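GCN5-related N-acetyltransferase (Brucella melitensis biovar Abortus, PDB 4J3G) probably transfers an acetyl group from acetyl-coenzyme A to an amine acceptor, perhaps the N-terminal alanine of a ribosomal protein. Local coordinates at residues L25-H28 against A32-P35; A39-A44 against L49-E54; G92-F97 against L178-K183. All blocks are in the same frame, centred on the assembly; numbering follows the deposited sequence.

Contact 1: L25-H28 against A32-P35; sequences LIRH and ADLP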
loop_
_atom_site.group_PDB
_atom_site.type_symbol
_atom_site.label_atom_id
_atom_site.label_comp_id
_atom_site.label_asym_id
_atom_site.label_seq_id
_atom_site.Cartn_x
_atom_site.Cartn_y
_atom_site.Cartn_z
ATOM N N LEU A 25 15.497 -18.466 -20.775
ATOM C CA LEU A 25 14.584 -17.803 -21.716
ATOM C C LEU A 25 13.565 -17.045 -20.894
ATOM O O LEU A 25 12.892 -17.646 -20.078
ATOM C CB LEU A 25 13.851 -18.852 -22.541
ATOM C CG LEU A 25 12.545 -18.455 -23.241
ATOM C CD1 LEU A 25 12.842 -17.503 -24.385
ATOM C CD2 LEU A 25 11.804 -19.701 -23.741
ATOM N N ILE A 26 13.455 -15.738 -21.107
ATOM C CA ILE A 26 12.417 -14.917 -20.462
ATOM C C ILE A 26 11.329 -14.644 -21.489
ATOM O O ILE A 26 11.624 -14.206 -22.600
ATOM C CB ILE A 26 12.978 -13.572 -19.958
ATOM C CG1 ILE A 26 14.242 -13.796 -19.141
ATOM C CG2 ILE A 26 11.928 -12.811 -19.149
ATOM C CD1 ILE A 26 14.033 -14.586 -17.864
ATOM N N ARG A 27 10.076 -14.919 -21.126
ATOM C CA ARG A 27 8.936 -14.691 -22.004
ATOM C C ARG A 27 7.699 -14.452 -21.174
ATOM O O ARG A 27 7.710 -14.630 -19.941
ATOM C CB ARG A 27 8.698 -15.927 -22.915
ATOM C CG ARG A 27 8.356 -17.194 -22.145
ATOM C CD ARG A 27 7.990 -18.381 -23.030
ATOM N NE ARG A 27 7.858 -19.616 -22.245
ATOM C CZ ARG A 27 6.790 -19.951 -21.506
ATOM N NH1 ARG A 27 5.741 -19.151 -21.412
ATOM N NH2 ARG A 27 6.789 -21.092 -20.829
ATOM N N HIS A 28 6.622 -14.053 -21.830
ATOM C CA HIS A 28 5.375 -13.824 -21.133
ATOM C C HIS A 28 4.703 -15.125 -20.765
ATOM O O HIS A 28 4.770 -16.091 -21.524
ATOM C CB HIS A 28 4.420 -13.003 -21.965
ATOM C CG HIS A 28 4.862 -11.593 -22.153
ATOM N ND1 HIS A 28 4.410 -10.563 -21.362
ATOM C CD2 HIS A 28 5.745 -11.044 -23.018
ATOM C CE1 HIS A 28 4.986 -9.435 -21.737
ATOM N NE2 HIS A 28 5.805 -9.699 -22.736
ATOM N N ALA A 32 -0.801 -22.229 -20.095
ATOM C CA ALA A 32 0.023 -23.451 -19.931
ATOM C C ALA A 32 1.012 -23.434 -18.765
ATOM O O ALA A 32 1.437 -24.505 -18.278
ATOM C CB ALA A 32 0.787 -23.706 -21.222
ATOM N N ASP A 33 1.409 -22.235 -18.346
ATOM C CA ASP A 33 2.419 -22.064 -17.300
ATOM C C ASP A 33 1.797 -22.084 -15.912
ATOM O O ASP A 33 2.513 -22.075 -14.900
ATOM C CB ASP A 33 3.139 -20.734 -17.475
ATOM C CG ASP A 33 4.046 -20.691 -18.719
ATOM O OD1 ASP A 33 4.699 -21.704 -19.075
ATOM O OD2 ASP A 33 4.150 -19.599 -19.288
ATOM N N LEU A 34 0.470 -22.111 -15.860
ATOM C CA LEU A 34 -0.215 -21.947 -14.612
ATOM C C LEU A 34 0.172 -23.008 -13.542
ATOM O O LEU A 34 0.335 -22.657 -12.390
ATOM C CB LEU A 34 -1.722 -21.902 -14.823
ATOM C CG LEU A 34 -2.349 -20.559 -15.191
ATOM C CD1 LEU A 34 -3.822 -20.823 -15.498
ATOM C CD2 LEU A 34 -2.210 -19.553 -14.077
ATOM N N PRO A 35 0.312 -24.315 -13.917
ATOM C CA PRO A 35 0.753 -25.255 -12.852
ATOM C C PRO A 35 2.082 -24.858 -12.238
ATOM O O PRO A 35 2.251 -24.956 -11.021
ATOM C CB PRO A 35 0.872 -26.590 -13.595
ATOM C CG PRO A 35 -0.169 -26.494 -14.656
ATOM C CD PRO A 35 -0.135 -25.057 -15.127
#
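Arg27 and Asp33 bridge two backbones that stay well apart, the nearest CA atoms, those of His28 and Asp33, being 9.6 Å from each other; the bonds between strand 25-28 and the 3-10 turn that ends at Asp33 are made by side chains. The two side chains approach from opposite directions, and the guanidinium meets the carboxylate end-on, one nitrogen to each oxygen. Arg27 NH1 lies 2.7 Å from Asp33 OD2, and Arg27 NH2 lies 2.8 Å from Asp33 OD1. The second bond is the straighter, with an N-H...O angle of 171° against 151° for the first. Both oxygens offer their syn lone pairs, and the planes of the two groups differ by only 26°, which is the evidence for a bidentate salt bridge.

Arg27 reaches this far because its chain runs extended from CG to NE. Its NH1 also donates to the carbonyl oxygen of the next residue, His28 O, at 3.2 Å, while NE forms a salt bridge with Glu80 on the adjoining strand 76-81. With all three nitrogens engaged, rotation of the guanidinium would be restricted. Asp33 OD2 in turn accepts the backbone N-H of Thr30, which ties the carboxylate to its own turn. The salt bridge spans the connection between the first strand and first helix of the GNAT fold, at the edge of the sheet within this chain.

Contact 2: A39-A44 against L49-E54; sequences AIYNDA and LAIWNE. With EDO (1,2-ethanediol), chain G.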
loop_
_atom_site.group_PDB
_atom_site.type_symbol
_atom_site.label_atom_id
_atom_site.label_comp_id
_atom_site.label_asym_id
_atom_site.label_seq_id
_atom_site.Cartn_x
_atom_site.Cartn_y
_atom_site.Cartn_z
ATOM N N ALA A 39 2.900 -23.736 -8.291
ATOM C CA ALA A 39 3.867 -24.472 -7.477
ATOM C C ALA A 39 4.858 -23.506 -6.831
ATOM O O ALA A 39 5.174 -23.611 -5.656
ATOM C CB ALA A 39 4.607 -25.509 -8.321
ATOM N N ILE A 40 5.290 -22.526 -7.606
ATOM C CA ILE A 40 6.274 -21.549 -7.132
ATOM C C ILE A 40 5.622 -20.644 -6.093
ATOM O O ILE A 40 6.168 -20.403 -5.035
ATOM C CB ILE A 40 6.850 -20.748 -8.318
ATOM C CG1 ILE A 40 7.673 -21.695 -9.201
ATOM C CG2 ILE A 40 7.717 -19.552 -7.853
ATOM C CD1 ILE A 40 7.865 -21.159 -10.611
ATOM N N TYR A 41 4.428 -20.178 -6.390
ATOM C CA TYR A 41 3.716 -19.341 -5.454
ATOM C C TYR A 41 3.423 -20.053 -4.119
ATOM O O TYR A 41 3.763 -19.540 -3.041
ATOM C CB TYR A 41 2.447 -18.877 -6.057
ATOM C CG TYR A 41 1.610 -18.024 -5.128
ATOM C CD1 TYR A 41 1.828 -16.673 -5.018
ATOM C CD2 TYR A 41 0.623 -18.591 -4.339
ATOM C CE1 TYR A 41 1.050 -15.884 -4.156
ATOM C CE2 TYR A 41 -0.159 -17.811 -3.484
ATOM C CZ TYR A 41 0.066 -16.457 -3.408
ATOM O OH TYR A 41 -0.653 -15.707 -2.490
ATOM N N ASN A 42 2.840 -21.260 -4.157
ATOM C CA ASN A 42 2.610 -21.984 -2.899
ATOM C C ASN A 42 3.893 -22.352 -2.112
ATOM O O ASN A 42 3.876 -22.378 -0.876
ATOM C CB ASN A 42 1.765 -23.243 -3.138
ATOM C CG ASN A 42 0.264 -22.964 -3.244
ATOM O OD1 ASN A 42 -0.273 -21.971 -2.722
ATOM N ND2 ASN A 42 -0.431 -23.897 -3.863
ATOM N N ASP A 43 4.977 -22.626 -2.832
ATOM C CA ASP A 43 6.285 -22.849 -2.225
ATOM C C ASP A 43 6.694 -21.608 -1.434
ATOM O O ASP A 43 7.045 -21.734 -0.276
ATOM C CB ASP A 43 7.331 -23.150 -3.295
ATOM C CG ASP A 43 8.565 -23.913 -2.748
ATOM O OD1 ASP A 43 8.980 -23.756 -1.574
ATOM O OD2 ASP A 43 9.104 -24.722 -3.528
ATOM N N ALA A 44 6.586 -20.435 -2.065
ATOM C CA ALA A 44 6.890 -19.144 -1.366
ATOM C C ALA A 44 5.984 -18.924 -0.145
ATOM O O ALA A 44 6.455 -18.475 0.933
ATOM C CB ALA A 44 6.796 -17.978 -2.308
ATOM N N LEU A 49 9.679 -15.974 3.715
ATOM C CA LEU A 49 9.103 -14.667 4.080
ATOM C C LEU A 49 8.996 -13.680 2.900
ATOM O O LEU A 49 8.886 -12.466 3.093
ATOM C CB LEU A 49 9.915 -14.057 5.212
ATOM C CG LEU A 49 10.146 -14.949 6.410
ATOM C CD1 LEU A 49 11.149 -14.296 7.352
ATOM C CD2 LEU A 49 8.813 -15.245 7.101
ATOM N N ALA A 50 8.953 -14.201 1.685
ATOM C CA ALA A 50 8.766 -13.386 0.463
ATOM C C ALA A 50 7.320 -12.980 0.124
ATOM O O ALA A 50 7.093 -12.093 -0.671
ATOM C CB ALA A 50 9.359 -14.126 -0.720
ATOM N N ILE A 51 6.360 -13.720 0.619
ATOM C CA ILE A 51 4.986 -13.436 0.426
ATOM C C ILE A 51 4.472 -13.538 1.850
ATOM O O ILE A 51 4.737 -14.518 2.510
ATOM C CB ILE A 51 4.254 -14.501 -0.437
ATOM C CG1 ILE A 51 4.878 -14.584 -1.831
ATOM C CG2 ILE A 51 2.770 -14.148 -0.586
ATOM C CD1 ILE A 51 4.090 -15.398 -2.845
ATOM N N TRP A 52 3.758 -12.505 2.310
ATOM C CA TRP A 52 3.172 -12.492 3.666
ATOM C C TRP A 52 1.702 -12.867 3.616
ATOM O O TRP A 52 0.803 -12.140 4.090
ATOM C CB TRP A 52 3.378 -11.140 4.342
ATOM C CG TRP A 52 4.832 -10.804 4.550
ATOM C CD1 TRP A 52 5.902 -11.600 4.303
ATOM C CD2 TRP A 52 5.363 -9.555 5.040
ATOM N NE1 TRP A 52 7.077 -10.927 4.606
ATOM C CE2 TRP A 52 6.765 -9.671 5.052
ATOM C CE3 TRP A 52 4.788 -8.357 5.445
ATOM C CZ2 TRP A 52 7.594 -8.640 5.492
ATOM C CZ3 TRP A 52 5.602 -7.342 5.867
ATOM C CH2 TRP A 52 6.988 -7.482 5.876
ATOM N N ASN A 53 1.463 -13.964 2.923
ATOM C CA ASN A 53 0.239 -14.751 3.031
ATOM C C ASN A 53 0.661 -16.133 3.532
ATOM O O ASN A 53 1.766 -16.565 3.228
ATOM C CB ASN A 53 -0.375 -14.946 1.651
ATOM C CG ASN A 53 -1.137 -13.722 1.141
ATOM O OD1 ASN A 53 -1.470 -12.808 1.886
ATOM N ND2 ASN A 53 -1.447 -13.735 -0.147
ATOM N N GLU A 54 -0.187 -16.792 4.301
ATOM C CA GLU A 54 0.101 -18.137 4.822
ATOM C C GLU A 54 -0.821 -19.180 4.187
ATOM O O GLU A 54 -0.625 -20.391 4.371
ATOM C CB GLU A 54 0.010 -18.166 6.380
ATOM C CG GLU A 54 1.249 -17.567 7.023
ATOM C CD GLU A 54 1.172 -17.328 8.544
ATOM O OE1 GLU A 54 0.546 -16.328 8.970
ATOM O OE2 GLU A 54 1.827 -18.075 9.316
HETATM C C1 EDO G . 7.452 -9.370 1.493
HETATM O O1 EDO G . 8.108 -9.540 0.220
HETATM C C2 EDO G . 6.418 -8.263 1.412
HETATM O O2 EDO G . 5.229 -8.852 0.942
#
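Ile51 meets Tyr41 at about a right angle, its terminal methyl reaching the CD1-CE1 bond of the phenol ring. The closest pair is Ile51 CD1 and Tyr41 CE1 at 3.3 Å, with Tyr41 CD1 almost as near to the same methyl at 3.4 Å; both separations are short for carbon atoms and indicate tight packing. The methyl approaches the ring obliquely. Ala44, one helical turn after Tyr41, completes the apolar contact, its CB lying 3.8 Å from Ile51 CD1. One methyl therefore touches both an aromatic side chain and an alanine of the same helix. Tyr41 CG stands anti to the backbone N (chi1 178°), and the ring extends toward the loop, carrying its hydroxyl as far as Asn53. There Tyr41 OH and Asn53 ND2 are 3.2 Å apart, with the ring and amide planes turned by 70°.

Trp52 points away from the helix. Its indole is modelled in two conformations; in the one described here NE1 donates to Leu49 O at 2.8 Å, and a 1,2-ethanediol molecule, probably from the crystallisation liquor, lies over one face of the ring.

Beyond these residues, Tyr88 of strand 84-93 packs on Tyr41, Tyr109 of strand 103-110 packs on Ile51, and Arg62 of helix 59-72 makes a cation-pi contact with Tyr41. The first helix of the GNAT fold, 34-47, and the loop leading to its second helix, 59-72, are thus packed together against the central strands of the sheet, while Trp52, in that same conformation, rests on Leu176 and Leu178 of strand 174-184 and meets Phe100 of the second subunit.

Contact 3: G92-F97 against L178-K183; sequences GPFRPF and LLFMQK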
loop_
_atom_site.group_PDB
_atom_site.type_symbol
_atom_site.label_atom_id
_atom_site.label_comp_id
_atom_site.label_asym_id
_atom_site.label_seq_id
_atom_site.Cartn_x
_atom_site.Cartn_y
_atom_site.Cartn_z
ATOM N N GLY A 92 2.020 -4.855 -10.303
ATOM C CA GLY A 92 0.636 -4.409 -10.271
ATOM C C GLY A 92 0.522 -3.104 -9.501
ATOM O O GLY A 92 1.515 -2.460 -9.195
ATOM N N PRO A 93 -0.685 -2.699 -9.196
ATOM C CA PRO A 93 -0.859 -1.403 -8.607
ATOM C C PRO A 93 -0.193 -1.286 -7.236
ATOM O O PRO A 93 -0.223 -2.232 -6.450
ATOM C CB PRO A 93 -2.388 -1.294 -8.452
ATOM C CG PRO A 93 -2.943 -2.242 -9.435
ATOM C CD PRO A 93 -1.970 -3.363 -9.512
ATOM N N PHE A 94 0.489 -0.173 -6.998
ATOM C CA PHE A 94 1.115 0.070 -5.689
ATOM C C PHE A 94 0.048 0.418 -4.646
ATOM O O PHE A 94 -0.018 -0.198 -3.569
ATOM C CB PHE A 94 2.149 1.198 -5.793
ATOM C CG PHE A 94 2.672 1.654 -4.465
ATOM C CD1 PHE A 94 3.222 0.748 -3.577
ATOM C CD2 PHE A 94 2.558 2.971 -4.088
ATOM C CE1 PHE A 94 3.710 1.170 -2.357
ATOM C CE2 PHE A 94 3.022 3.397 -2.856
ATOM C CZ PHE A 94 3.575 2.495 -1.989
ATOM N N ARG A 95 -0.810 1.365 -4.992
ATOM C CA ARG A 95 -1.993 1.684 -4.205
ATOM C C ARG A 95 -3.181 1.902 -5.149
ATOM O O ARG A 95 -3.008 2.391 -6.270
ATOM C CB ARG A 95 -1.741 2.934 -3.357
ATOM C CG ARG A 95 -1.048 2.647 -2.021
ATOM C CD ARG A 95 -0.146 3.797 -1.557
ATOM N NE ARG A 95 -0.854 4.873 -0.857
ATOM C CZ ARG A 95 -1.009 4.945 0.466
ATOM N NH1 ARG A 95 -0.550 3.977 1.257
ATOM N NH2 ARG A 95 -1.640 5.994 0.996
ATOM N N PRO A 96 -4.400 1.549 -4.698
ATOM C CA PRO A 96 -5.585 1.645 -5.558
ATOM C C PRO A 96 -5.825 3.023 -6.199
ATOM O O PRO A 96 -6.250 3.088 -7.344
ATOM C CB PRO A 96 -6.755 1.315 -4.596
ATOM C CG PRO A 96 -6.219 1.564 -3.222
ATOM C CD PRO A 96 -4.761 1.167 -3.316
ATOM N N PHE A 97 -5.561 4.103 -5.475
ATOM C CA PHE A 97 -6.080 5.428 -5.835
ATOM C C PHE A 97 -5.508 6.002 -7.176
ATOM O O PHE A 97 -4.391 5.672 -7.574
ATOM C CB PHE A 97 -5.793 6.386 -4.671
ATOM N N LEU A 178 8.997 -4.310 6.940
ATOM C CA LEU A 178 8.921 -4.114 5.500
ATOM C C LEU A 178 9.839 -2.982 5.045
ATOM O O LEU A 178 9.622 -1.839 5.426
ATOM C CB LEU A 178 7.485 -3.825 5.090
ATOM C CG LEU A 178 7.204 -3.596 3.575
ATOM C CD1 LEU A 178 7.373 -4.876 2.810
ATOM C CD2 LEU A 178 5.804 -3.063 3.326
ATOM N N LEU A 179 10.823 -3.285 4.198
ATOM C CA LEU A 179 11.668 -2.258 3.619
ATOM C C LEU A 179 11.131 -1.937 2.240
ATOM O O LEU A 179 10.814 -2.861 1.448
ATOM C CB LEU A 179 13.109 -2.753 3.475
ATOM C CG LEU A 179 13.954 -1.853 2.565
ATOM C CD1 LEU A 179 14.356 -0.534 3.169
ATOM C CD2 LEU A 179 15.198 -2.575 2.167
ATOM N N PHE A 180 10.903 -0.648 1.980
ATOM C CA PHE A 180 10.549 -0.213 0.657
ATOM C C PHE A 180 11.813 0.277 -0.083
ATOM O O PHE A 180 12.646 1.009 0.488
ATOM C CB PHE A 180 9.504 0.916 0.705
ATOM C CG PHE A 180 8.071 0.462 0.864
ATOM C CD1 PHE A 180 7.516 -0.463 0.024
ATOM C CD2 PHE A 180 7.250 1.050 1.824
ATOM C CE1 PHE A 180 6.179 -0.842 0.138
ATOM C CE2 PHE A 180 5.922 0.664 1.951
ATOM C CZ PHE A 180 5.391 -0.279 1.095
ATOM N N MET A 181 11.938 -0.137 -1.348
ATOM C CA MET A 181 12.892 0.399 -2.297
ATOM C C MET A 181 12.162 0.852 -3.499
ATOM O O MET A 181 11.057 0.368 -3.787
ATOM C CB MET A 181 13.933 -0.666 -2.758
ATOM C CG MET A 181 14.643 -1.319 -1.594
ATOM S SD MET A 181 15.905 -2.499 -2.056
ATOM C CE MET A 181 17.220 -1.378 -2.461
ATOM N N GLN A 182 12.791 1.746 -4.248
ATOM C CA GLN A 182 12.126 2.317 -5.427
ATOM C C GLN A 182 13.143 2.538 -6.510
ATOM O O GLN A 182 14.373 2.761 -6.248
ATOM C CB GLN A 182 11.404 3.656 -5.123
ATOM C CG GLN A 182 12.319 4.833 -4.887
ATOM C CD GLN A 182 11.569 6.148 -4.741
ATOM O OE1 GLN A 182 11.671 6.779 -3.737
ATOM N NE2 GLN A 182 10.799 6.522 -5.749
ATOM N N LYS A 183 12.618 2.538 -7.727
ATOM C CA LYS A 183 13.385 2.892 -8.933
ATOM C C LYS A 183 12.519 3.853 -9.784
ATOM O O LYS A 183 11.405 3.524 -10.141
ATOM C CB LYS A 183 13.743 1.647 -9.747
ATOM C CG LYS A 183 14.716 1.926 -10.885
ATOM C CD LYS A 183 15.022 0.709 -11.758
ATOM C CE LYS A 183 15.810 1.098 -13.022
ATOM N NZ LYS A 183 17.146 1.672 -12.715
#
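Aromatic packing accounts for the direct contact, in which Phe94 and Phe180 form an offset edge-to-face pair. The ring centroids are 5.9 Å apart and the planes stand at 81°, with the edge of Phe94 turned toward the face of Phe180. The closest atoms are Phe94 CE1 and Phe180 CE1 at 4.0 Å, and Phe180 CZ is nearly as close to the same Phe94 carbon at 4.1 Å. A single corner of the Phe94 ring therefore does the touching, and Phe180 CE1 lies near the plane of that ring. The reach of the rings is needed because the nearest CA atoms, those of Phe94 and Gln182, are 11.2 Å apart. With chi1 at 171°, Phe94 directs its ring away from its backbone N and into the interval between the segments. One face of this ring carries Arg95 CG, 4.1 Å above its plane and offset toward the rim.

Two polar interactions of these segments reach the second subunit. Arg95 NH2 makes a salt bridge with Glu105 of that chain, and Gln182 OE1 accepts a hydrogen bond from the backbone N of its Lys166. Apolar packing crosses the same boundary: Leu165 of the second subunit touches Phe94, and its Arg95 packs on Phe180. The pair consequently belongs to the dimer interface as well as to the interior of one chain.

Within the GNAT sheet, Phe94 sits in the loop that follows strand 84-93, whereas Phe180 is carried by strand 174-184, between strands 138-144 and 160-171. Phe180 packs on Ile140 of the first of these neighbours and shares backbone hydrogen bonds with Cys162 and Gly163 of the second.

Overall arrangement
Contact 1 is charged and only partly buried, whereas contacts 2 and 3 are buried and join their segments mainly by apolar and aromatic packing. Helix 34-47 connects contacts 1 and 2: the first lies at the turn leading into it, and the second packs its later turns against the following loop, with centres 18 Å apart. Contacts 1 and 3 reach the same mixed sheet on opposite sides of the chain's centre, their own centres 24 Å apart. Contacts 2 and 3 touch through Leu178 and the described conformer of Trp52, and both reach the second subunit. The chemistry thus passes from a salt bridge beside an edge strand to ring packing at the dimer interface.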